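Local structure of iron uptake protein A2 (Synechocystis sp., 2VOZ) at residues W92-Q96 with A97-Q101; P302-P305 with G306-I309; D144-T147 with Y148-A152. The protein binds ferric iron and is probably a substrate-binding subunit of a periplasmic ABC transporter that imports it. All coordinates share one frame; numbering follows the deposited sequence.

Contact 1: residues W92-Q96 with A97-Q101; sequences WRAEQ and AGLFQ
A94 and F100 meet where helix 88-96 ends and the chain folds back on its last turn in a Schellman motif. Backbone bonds make the turn. A97 N still gives a helical bond to R93 O at 3.1 Å, after which the pattern changes: L99 N reaches back five residues to A94 O at 3.1 Å, and G98 N bonds E95 O at 2.8 Å, the pair that defines the motif. G98 stops the helix with a positive phi of 71°, a conformation that glycine adopts at little cost. A water accepts from F100 N at 2.9 Å and bridges to the helix end through a long, weak bond to E95 O.

The fold-back brings F100 and L99 to A94. The F100 ring lies obliquely against the helix, with CE1 3.5 Å from A94 CB; alanine's small methyl lets the ring come this close. L99 lies alongside A94, its CG 3.4 Å from A94 O, while CD1 approaches A94 CB more loosely at 4.4 Å. Within the last helical turn, Q96, bent at chi2 (-70°), rests its CG over the centre of one face of the W92 ring.

E95 turns its carboxylate to W123 NE1, while R93 makes a salt bridge to E65 through NH2 and a hydrogen bond from NE to Q333. L99 packs on I68 and I71 of helix 64-74, and A94 and F100 both rest on L83 of strand 82-86.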
ATOM      1  N   TRP B  92      12.137  16.387 -22.775  1.00  8.22           N
ATOM      2  CA  TRP B  92      12.367  17.605 -23.537  1.00  9.20           C
ATOM      3  C   TRP B  92      11.891  18.840 -22.736  1.00  8.89           C
ATOM      4  O   TRP B  92      12.565  19.872 -22.746  1.00 10.65           O
ATOM      5  CB  TRP B  92      11.661  17.500 -24.900  1.00  9.47           C
ATOM      6  CG  TRP B  92      11.647  18.793 -25.711  1.00 11.40           C
ATOM      7  CD1 TRP B  92      12.614  19.206 -26.574  1.00 12.24           C
ATOM      8  CD2 TRP B  92      10.616  19.792 -25.747  1.00 10.66           C
ATOM      9  NE1 TRP B  92      12.269  20.402 -27.145  1.00 14.02           N
ATOM     10  CE2 TRP B  92      11.050  20.790 -26.662  1.00 11.89           C
ATOM     11  CE3 TRP B  92       9.394  19.966 -25.076  1.00 11.71           C
ATOM     12  CZ2 TRP B  92      10.313  21.931 -26.932  1.00 13.42           C
ATOM     13  CZ3 TRP B  92       8.644  21.108 -25.355  1.00 12.87           C
ATOM     14  CH2 TRP B  92       9.103  22.071 -26.286  1.00 13.04           C
ATOM     15  N   ARG B  93      10.753  18.777 -22.063  1.00  9.80           N
ATOM     16  CA  ARG B  93      10.325  19.932 -21.259  1.00 10.40           C
ATOM     17  C   ARG B  93      11.336  20.261 -20.174  1.00 10.31           C
ATOM     18  O   ARG B  93      11.605  21.445 -19.902  1.00 11.28           O
ATOM     19  CB  ARG B  93       8.959  19.732 -20.645  1.00  9.74           C
ATOM     20  CG  ARG B  93       7.886  19.659 -21.694  1.00 10.24           C
ATOM     21  CD  ARG B  93       6.495  19.662 -21.029  1.00 11.69           C
ATOM     22  NE  ARG B  93       5.487  19.353 -22.043  1.00 16.10           N
ATOM     23  CZ  ARG B  93       4.233  18.995 -21.771  1.00 18.73           C
ATOM     24  NH1 ARG B  93       3.403  18.737 -22.773  1.00 17.86           N
ATOM     25  NH2 ARG B  93       3.805  18.920 -20.505  1.00 17.83           N
ATOM     26  N   ALA B  94      11.924  19.222 -19.574  1.00  9.14           N
ATOM     27  CA  ALA B  94      13.000  19.408 -18.592  1.00 10.32           C
ATOM     28  C   ALA B  94      14.244  20.067 -19.224  1.00 11.91           C
ATOM     29  O   ALA B  94      14.828  20.992 -18.669  1.00 11.96           O
ATOM     30  CB  ALA B  94      13.386  18.056 -17.966  1.00 10.83           C
ATOM     31  N   GLU B  95      14.620  19.572 -20.398  1.00 13.18           N
ATOM     32  CA  GLU B  95      15.727  20.057 -21.190  1.00 15.78           C
ATOM     33  C   GLU B  95      15.529  21.534 -21.505  1.00 16.94           C
ATOM     34  O   GLU B  95      16.445  22.365 -21.383  1.00 16.68           O
ATOM     35  CB  GLU B  95      15.638  19.264 -22.480  1.00 17.37           C
ATOM     36  CG  GLU B  95      16.852  18.644 -23.010  1.00 21.92           C
ATOM     37  CD  GLU B  95      16.583  18.291 -24.462  1.00 23.09           C
ATOM     38  OE1 GLU B  95      16.981  19.104 -25.329  1.00 23.71           O
ATOM     39  OE2 GLU B  95      15.883  17.280 -24.713  1.00 18.56           O
ATOM     40  N   GLN B  96      14.305  21.882 -21.874  1.00 17.26           N
ATOM     41  CA  GLN B  96      13.979  23.238 -22.272  1.00 19.76           C
ATOM     42  C   GLN B  96      14.059  24.216 -21.095  1.00 19.49           C
ATOM     43  O   GLN B  96      14.443  25.383 -21.295  1.00 20.71           O
ATOM     44  CB  GLN B  96      12.644  23.245 -23.015  1.00 20.64           C
ATOM     45  CG  GLN B  96      12.763  22.344 -24.287  1.00 23.41           C
ATOM     46  CD  GLN B  96      13.660  22.952 -25.353  1.00 27.00           C
ATOM     47  OE1 GLN B  96      13.319  23.975 -25.908  1.00 28.00           O
ATOM     48  NE2 GLN B  96      14.806  22.319 -25.642  1.00 30.08           N
ATOM     49  N   ALA B  97      13.735  23.726 -19.886  1.00 17.80           N
ATOM     50  CA  ALA B  97      13.899  24.469 -18.631  1.00 16.53           C
ATOM     51  C   ALA B  97      15.389  24.536 -18.206  1.00 15.99           C
ATOM     52  O   ALA B  97      15.753  25.123 -17.164  1.00 16.36           O
ATOM     53  CB  ALA B  97      13.073  23.835 -17.568  1.00 16.57           C
ATOM     54  N   GLY B  98      16.244  23.910 -19.008  1.00 14.73           N
ATOM     55  CA  GLY B  98      17.686  23.944 -18.761  1.00 14.77           C
ATOM     56  C   GLY B  98      18.101  23.139 -17.548  1.00 13.83           C
ATOM     57  O   GLY B  98      19.073  23.488 -16.865  1.00 15.27           O
ATOM     58  N   LEU B  99      17.405  22.022 -17.308  1.00 12.20           N
ATOM     59  CA  LEU B  99      17.584  21.302 -16.043  1.00 11.75           C
ATOM     60  C   LEU B  99      18.747  20.317 -16.037  1.00 10.73           C
ATOM     61  O   LEU B  99      19.225  19.952 -14.960  1.00 10.03           O
ATOM     62  CB  LEU B  99      16.292  20.567 -15.647  1.00 11.62           C
ATOM     63  CG  LEU B  99      15.125  21.513 -15.289  1.00 12.95           C
ATOM     64  CD1 LEU B  99      14.032  20.735 -14.594  1.00 14.37           C
ATOM     65  CD2 LEU B  99      15.587  22.677 -14.408  1.00 14.57           C
ATOM     66  N   PHE B 100      19.138  19.844 -17.224  1.00 10.59           N
ATOM     67  CA  PHE B 100      20.130  18.767 -17.358  1.00 10.55           C
ATOM     68  C   PHE B 100      21.520  19.287 -17.683  1.00 11.47           C
ATOM     69  O   PHE B 100      21.685  20.303 -18.376  1.00 12.51           O
ATOM     70  CB  PHE B 100      19.732  17.774 -18.466  1.00 11.01           C
ATOM     71  CG  PHE B 100      18.489  16.962 -18.152  1.00 10.47           C
ATOM     72  CD1 PHE B 100      17.429  16.955 -19.047  1.00  9.82           C
ATOM     73  CD2 PHE B 100      18.420  16.169 -17.006  1.00  9.34           C
ATOM     74  CE1 PHE B 100      16.252  16.204 -18.794  1.00 10.51           C
ATOM     75  CE2 PHE B 100      17.222  15.417 -16.711  1.00  8.72           C
ATOM     76  CZ  PHE B 100      16.157  15.449 -17.635  1.00  7.88           C
ATOM     77  N   GLN B 101      22.516  18.573 -17.165  1.00 12.20           N
ATOM     78  CA  GLN B 101      23.882  18.721 -17.674  1.00 12.83           C
ATOM     79  C   GLN B 101      24.243  17.523 -18.537  1.00 13.01           C
ATOM     80  O   GLN B 101      23.836  16.395 -18.252  1.00 11.55           O
ATOM     81  CB  GLN B 101      24.901  18.851 -16.551  1.00 12.96           C
ATOM     82  CG  GLN B 101      24.955  17.720 -15.528  1.00 12.11           C
ATOM     83  CD  GLN B 101      26.037  17.924 -14.496  1.00 14.87           C
ATOM     84  OE1 GLN B 101      27.238  17.994 -14.835  1.00 16.80           O
ATOM     85  NE2 GLN B 101      25.639  17.990 -13.234  1.00 12.10           N
TER
HETATM   86  O   HOH W   1      19.081  20.875 -19.947  1.00 12.74           O

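Contact 2: residues P302-P305 with G306-I309; sequences PVIP and GVPI
V307 turns the two prongs of its side chain to different partners, P302 and I304, across a type II beta turn that runs from I304 to V307. With CG1 anti to the backbone N (chi1 172°), that methyl meets the P302 ring, 3.6 Å from its CG. The other methyl, CG2, lies beside I304, 3.7 Å from I304 CB. The side chains cross obliquely in both pairs, and a beta-branched residue suits the place because its two methyls can serve two neighbours at once. The P302 ring is shared further: its CD lies 3.9 Å from I309 CG1, so this rigid, apolar ring meets residues on both sides of P308 in sequence.

The turn itself has a classic Pro-Gly centre. P305 is fixed by its ring near the phi that the first corner needs, and G306 takes the second corner with a positive phi of 94°, where a CB would run into P305 O. V307 also touches D288 and R292 on helix 288-297, whose Q291 receives the backbone N-H groups of V303 and I304. The closing bond from V307 N to I304 O is weak at 3.4 Å, but a water spans the same turn, donating to I304 O at 2.8 Å and to V307 O at 2.7 Å.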
ATOM      1  N   PRO B 302      12.938  -3.505 -22.058  1.00  8.70           N
ATOM      2  CA  PRO B 302      14.249  -2.909 -21.762  1.00  8.25           C
ATOM      3  C   PRO B 302      14.783  -2.177 -22.966  1.00  9.05           C
ATOM      4  O   PRO B 302      14.351  -2.436 -24.111  1.00  8.66           O
ATOM      5  CB  PRO B 302      15.152  -4.137 -21.492  1.00  8.35           C
ATOM      6  CG  PRO B 302      14.171  -5.250 -21.110  1.00  9.76           C
ATOM      7  CD  PRO B 302      12.961  -4.986 -21.991  1.00  8.79           C
ATOM      8  N   VAL B 303      15.701  -1.252 -22.714  1.00  8.42           N
ATOM      9  CA  VAL B 303      16.382  -0.601 -23.837  1.00  9.03           C
ATOM     10  C   VAL B 303      17.580  -1.421 -24.245  1.00 10.85           C
ATOM     11  O   VAL B 303      18.110  -1.222 -25.340  1.00 11.18           O
ATOM     12  CB  VAL B 303      16.789   0.868 -23.540  1.00  9.24           C
ATOM     13  CG1 VAL B 303      15.508   1.742 -23.338  1.00  8.56           C
ATOM     14  CG2 VAL B 303      17.683   0.959 -22.304  1.00  9.84           C
ATOM     15  N   ILE B 304      18.017  -2.318 -23.365  1.00 11.46           N
ATOM     16  CA  ILE B 304      19.203  -3.140 -23.677  1.00 13.27           C
ATOM     17  C   ILE B 304      18.801  -4.424 -24.377  1.00 14.89           C
ATOM     18  O   ILE B 304      18.049  -5.212 -23.827  1.00 15.04           O
ATOM     19  CB  ILE B 304      20.029  -3.477 -22.399  1.00 13.58           C
ATOM     20  CG1 ILE B 304      20.439  -2.210 -21.629  1.00 13.54           C
ATOM     21  CG2 ILE B 304      21.277  -4.330 -22.760  1.00 14.56           C
ATOM     22  CD1 ILE B 304      21.144  -1.161 -22.417  1.00 18.48           C
ATOM     23  N   PRO B 305      19.320  -4.650 -25.609  1.00 16.44           N
ATOM     24  CA  PRO B 305      19.106  -5.913 -26.308  1.00 17.39           C
ATOM     25  C   PRO B 305      19.608  -7.099 -25.505  1.00 16.46           C
ATOM     26  O   PRO B 305      20.636  -6.990 -24.829  1.00 18.17           O
ATOM     27  CB  PRO B 305      19.955  -5.739 -27.580  1.00 16.86           C
ATOM     28  CG  PRO B 305      19.862  -4.267 -27.846  1.00 19.38           C
ATOM     29  CD  PRO B 305      20.074  -3.698 -26.447  1.00 16.91           C
ATOM     30  N   GLY B 306      18.859  -8.195 -25.542  1.00 17.21           N
ATOM     31  CA  GLY B 306      19.282  -9.417 -24.856  1.00 16.48           C
ATOM     32  C   GLY B 306      18.712  -9.563 -23.452  1.00 16.41           C
ATOM     33  O   GLY B 306      18.663 -10.685 -22.935  1.00 17.15           O
ATOM     34  N   VAL B 307      18.247  -8.452 -22.849  1.00 14.11           N
ATOM     35  CA  VAL B 307      17.640  -8.503 -21.522  1.00 12.31           C
ATOM     36  C   VAL B 307      16.232  -9.093 -21.646  1.00 12.38           C
ATOM     37  O   VAL B 307      15.460  -8.651 -22.500  1.00 11.54           O
ATOM     38  CB  VAL B 307      17.594  -7.115 -20.864  1.00 11.21           C
ATOM     39  CG1 VAL B 307      16.736  -7.178 -19.521  1.00 10.88           C
ATOM     40  CG2 VAL B 307      19.031  -6.570 -20.619  1.00 11.53           C
ATOM     41  N   PRO B 308      15.927 -10.162 -20.873  1.00 12.23           N
ATOM     42  CA  PRO B 308      14.629 -10.843 -21.025  1.00 11.90           C
ATOM     43  C   PRO B 308      13.466  -9.894 -20.878  1.00 12.30           C
ATOM     44  O   PRO B 308      13.477  -9.020 -19.997  1.00 11.81           O
ATOM     45  CB  PRO B 308      14.618 -11.822 -19.871  1.00 12.05           C
ATOM     46  CG  PRO B 308      16.062 -12.160 -19.720  1.00 13.14           C
ATOM     47  CD  PRO B 308      16.767 -10.845 -19.876  1.00 13.11           C
ATOM     48  N   ILE B 309      12.495 -10.078 -21.763  1.00 11.16           N
ATOM     49  CA  ILE B 309      11.268  -9.300 -21.804  1.00 11.52           C
ATOM     50  C   ILE B 309      10.142 -10.076 -21.128  1.00 11.65           C
ATOM     51  O   ILE B 309      10.092 -11.315 -21.222  1.00 11.54           O
ATOM     52  CB  ILE B 309      10.873  -9.039 -23.287  1.00 12.38           C
ATOM     53  CG1 ILE B 309      11.986  -8.231 -23.963  1.00 11.81           C
ATOM     54  CG2 ILE B 309       9.526  -8.299 -23.355  1.00 12.23           C
ATOM     55  CD1 ILE B 309      11.935  -8.277 -25.507  1.00 12.74           C
TER
HETATM   56  O   HOH W   2      15.716  -6.615 -24.263  1.00 13.47           O

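Contact 3: residues D144-T147 with Y148-A152; sequences DLST and YEALA
T147 lays its hydroxyl against A150, OG1 being 3.4 Å from A150 CB, in an ST motif at the head of the 3-10 segment 149-152. A150 N divides its hydrogen between two acceptors of the one threonine: OG1 at 2.9 Å and, weakly, the carbonyl T147 O at 3.3 Å. A chi1 of 63° sets OG1 between the backbone N and the carbonyl carbon, from where it can reach forward to A150 N. A valine here would keep much of the bulk but, lacking OG1, would probably leave A150 N with the weak carbonyl bond and the start of the 3-10 turn less firmly set.

E149 bends at chi2 (85°), which brings OE1 to 3.4 Å from T147 CB. Its carboxylate is held in this folded shape from outside, OE2 by R177 and H181 and OE1 by N251. The side chain of Y148 starts out away from the preceding residues, and its OH bonds R131 O and H260 N. A150 is small enough for its CB to sit close to two hydroxyls, T147 OG1 and S146 OG. Against strand 124-136, where L145 touches Y135 and L151 touches L133, the two leucines meet methyl to methyl, L145 CD2 4.1 Å from L151 CD2.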
ATOM      1  N   ASP B 144      -6.436  -5.266 -42.999  1.00 15.23           N
ATOM      2  CA  ASP B 144      -6.821  -3.890 -43.369  1.00 14.21           C
ATOM      3  C   ASP B 144      -6.013  -2.810 -42.618  1.00 14.23           C
ATOM      4  O   ASP B 144      -6.126  -1.615 -42.939  1.00 14.56           O
ATOM      5  CB  ASP B 144      -8.315  -3.658 -43.118  1.00 15.16           C
ATOM      6  CG  ASP B 144      -9.204  -4.439 -44.079  1.00 19.51           C
ATOM      7  OD1 ASP B 144     -10.421  -4.555 -43.800  1.00 23.41           O
ATOM      8  OD2 ASP B 144      -8.686  -4.897 -45.129  1.00 23.85           O
ATOM      9  N   LEU B 145      -5.241  -3.243 -41.626  1.00 12.24           N
ATOM     10  CA  LEU B 145      -4.381  -2.345 -40.852  1.00 12.20           C
ATOM     11  C   LEU B 145      -2.968  -2.372 -41.414  1.00 12.14           C
ATOM     12  O   LEU B 145      -2.511  -3.406 -41.940  1.00 13.40           O
ATOM     13  CB  LEU B 145      -4.371  -2.799 -39.372  1.00 10.80           C
ATOM     14  CG  LEU B 145      -5.731  -2.670 -38.659  1.00 11.08           C
ATOM     15  CD1 LEU B 145      -5.647  -3.276 -37.290  1.00 12.44           C
ATOM     16  CD2 LEU B 145      -6.225  -1.216 -38.580  1.00 12.83           C
ATOM     17  N   SER B 146      -2.230  -1.265 -41.276  1.00 11.35           N
ATOM     18  CA  SER B 146      -0.816  -1.259 -41.671  1.00 12.10           C
ATOM     19  C   SER B 146      -0.031  -0.228 -40.870  1.00 11.80           C
ATOM     20  O   SER B 146       0.806  -0.575 -40.051  1.00 12.30           O
ATOM     21  CB  SER B 146      -0.645  -0.977 -43.176  1.00 12.09           C
ATOM     22  OG  SER B 146      -1.295   0.207 -43.598  1.00 11.51           O
ATOM     23  N   THR B 147      -0.335   1.038 -41.106  1.00 11.19           N
ATOM     24  CA  THR B 147       0.470   2.144 -40.575  1.00 10.78           C
ATOM     25  C   THR B 147      -0.421   3.178 -39.851  1.00  9.98           C
ATOM     26  O   THR B 147      -1.630   3.214 -40.071  1.00  9.54           O
ATOM     27  CB  THR B 147       1.190   2.911 -41.714  1.00 11.58           C
ATOM     28  OG1 THR B 147       0.202   3.510 -42.593  1.00 11.72           O
ATOM     29  CG2 THR B 147       2.130   1.953 -42.509  1.00 12.85           C
ATOM     30  N   TYR B 148       0.175   4.027 -39.019  1.00  9.53           N
ATOM     31  CA  TYR B 148      -0.583   5.177 -38.478  1.00  9.60           C
ATOM     32  C   TYR B 148      -1.128   5.981 -39.623  1.00  9.34           C
ATOM     33  O   TYR B 148      -2.251   6.469 -39.549  1.00 10.41           O
ATOM     34  CB  TYR B 148       0.285   6.120 -37.625  1.00  9.53           C
ATOM     35  CG  TYR B 148       1.089   5.384 -36.594  1.00  9.04           C
ATOM     36  CD1 TYR B 148       0.503   4.932 -35.417  1.00  9.04           C
ATOM     37  CD2 TYR B 148       2.440   5.126 -36.811  1.00  8.37           C
ATOM     38  CE1 TYR B 148       1.278   4.203 -34.462  1.00  8.39           C
ATOM     39  CE2 TYR B 148       3.224   4.406 -35.881  1.00  7.89           C
ATOM     40  CZ  TYR B 148       2.639   3.952 -34.724  1.00  9.98           C
ATOM     41  OH  TYR B 148       3.421   3.242 -33.837  1.00  9.79           O
ATOM     42  N   GLU B 149      -0.295   6.130 -40.650  1.00  9.99           N
ATOM     43  CA  GLU B 149      -0.585   7.019 -41.783  1.00  9.74           C
ATOM     44  C   GLU B 149      -1.882   6.575 -42.491  1.00 10.53           C
ATOM     45  O   GLU B 149      -2.706   7.406 -42.893  1.00 10.91           O
ATOM     46  CB  GLU B 149       0.616   7.028 -42.730  1.00  9.33           C
ATOM     47  CG  GLU B 149       1.854   7.835 -42.175  1.00 10.11           C
ATOM     48  CD  GLU B 149       2.779   7.033 -41.247  1.00 13.45           C
ATOM     49  OE1 GLU B 149       2.381   5.966 -40.735  1.00 12.39           O
ATOM     50  OE2 GLU B 149       3.910   7.489 -40.980  1.00 13.89           O
ATOM     51  N   ALA B 150      -2.102   5.264 -42.570  1.00  9.73           N
ATOM     52  CA  ALA B 150      -3.271   4.734 -43.311  1.00  9.82           C
ATOM     53  C   ALA B 150      -4.569   4.910 -42.561  1.00 10.05           C
ATOM     54  O   ALA B 150      -5.639   4.752 -43.127  1.00 10.37           O
ATOM     55  CB  ALA B 150      -3.068   3.232 -43.620  1.00  9.78           C
ATOM     56  N   LEU B 151      -4.489   5.204 -41.271  1.00  9.90           N
ATOM     57  CA  LEU B 151      -5.713   5.456 -40.510  1.00 11.15           C
ATOM     58  C   LEU B 151      -6.431   6.758 -40.908  1.00 11.07           C
ATOM     59  O   LEU B 151      -7.545   7.025 -40.434  1.00 11.63           O
ATOM     60  CB  LEU B 151      -5.443   5.444 -39.010  1.00 11.34           C
ATOM     61  CG  LEU B 151      -4.984   4.099 -38.434  1.00 12.25           C
ATOM     62  CD1 LEU B 151      -4.754   4.237 -36.937  1.00 13.07           C
ATOM     63  CD2 LEU B 151      -5.933   2.916 -38.695  1.00 11.53           C
ATOM     64  N   ALA B 152      -5.783   7.524 -41.776  1.00 11.67           N
ATOM     65  CA  ALA B 152      -6.368   8.737 -42.361  1.00 12.97           C
ATOM     66  C   ALA B 152      -7.227   8.407 -43.592  1.00 13.72           C
ATOM     67  O   ALA B 152      -7.939   9.296 -44.102  1.00 15.05           O
ATOM     68  CB  ALA B 152      -5.254   9.749 -42.724  1.00 12.88           C
TER

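Along the chain contact 1 comes first, then contact 3, then contact 2. All three are local turns, well separated: the centres of contacts 1 and 2 lie about 27 Å apart, those of 2 and 3 about 28 Å, and those of 1 and 3 about 34 Å, on opposite sides of the chain's centre. Strand 124-136 relates them: contact 3 packs on it, contact 2 begins at strand 301-302, which pairs with it, and contact 1 rests on strand 82-86, joined to it through strand 261-268. One connected sheet of the two-lobed periplasmic binding protein fold thus links these separate turns. Each has a side chain about 10 Å from that of an iron-binding tyrosine, Y169 for contacts 1 and 3 and Y225 for contact 2.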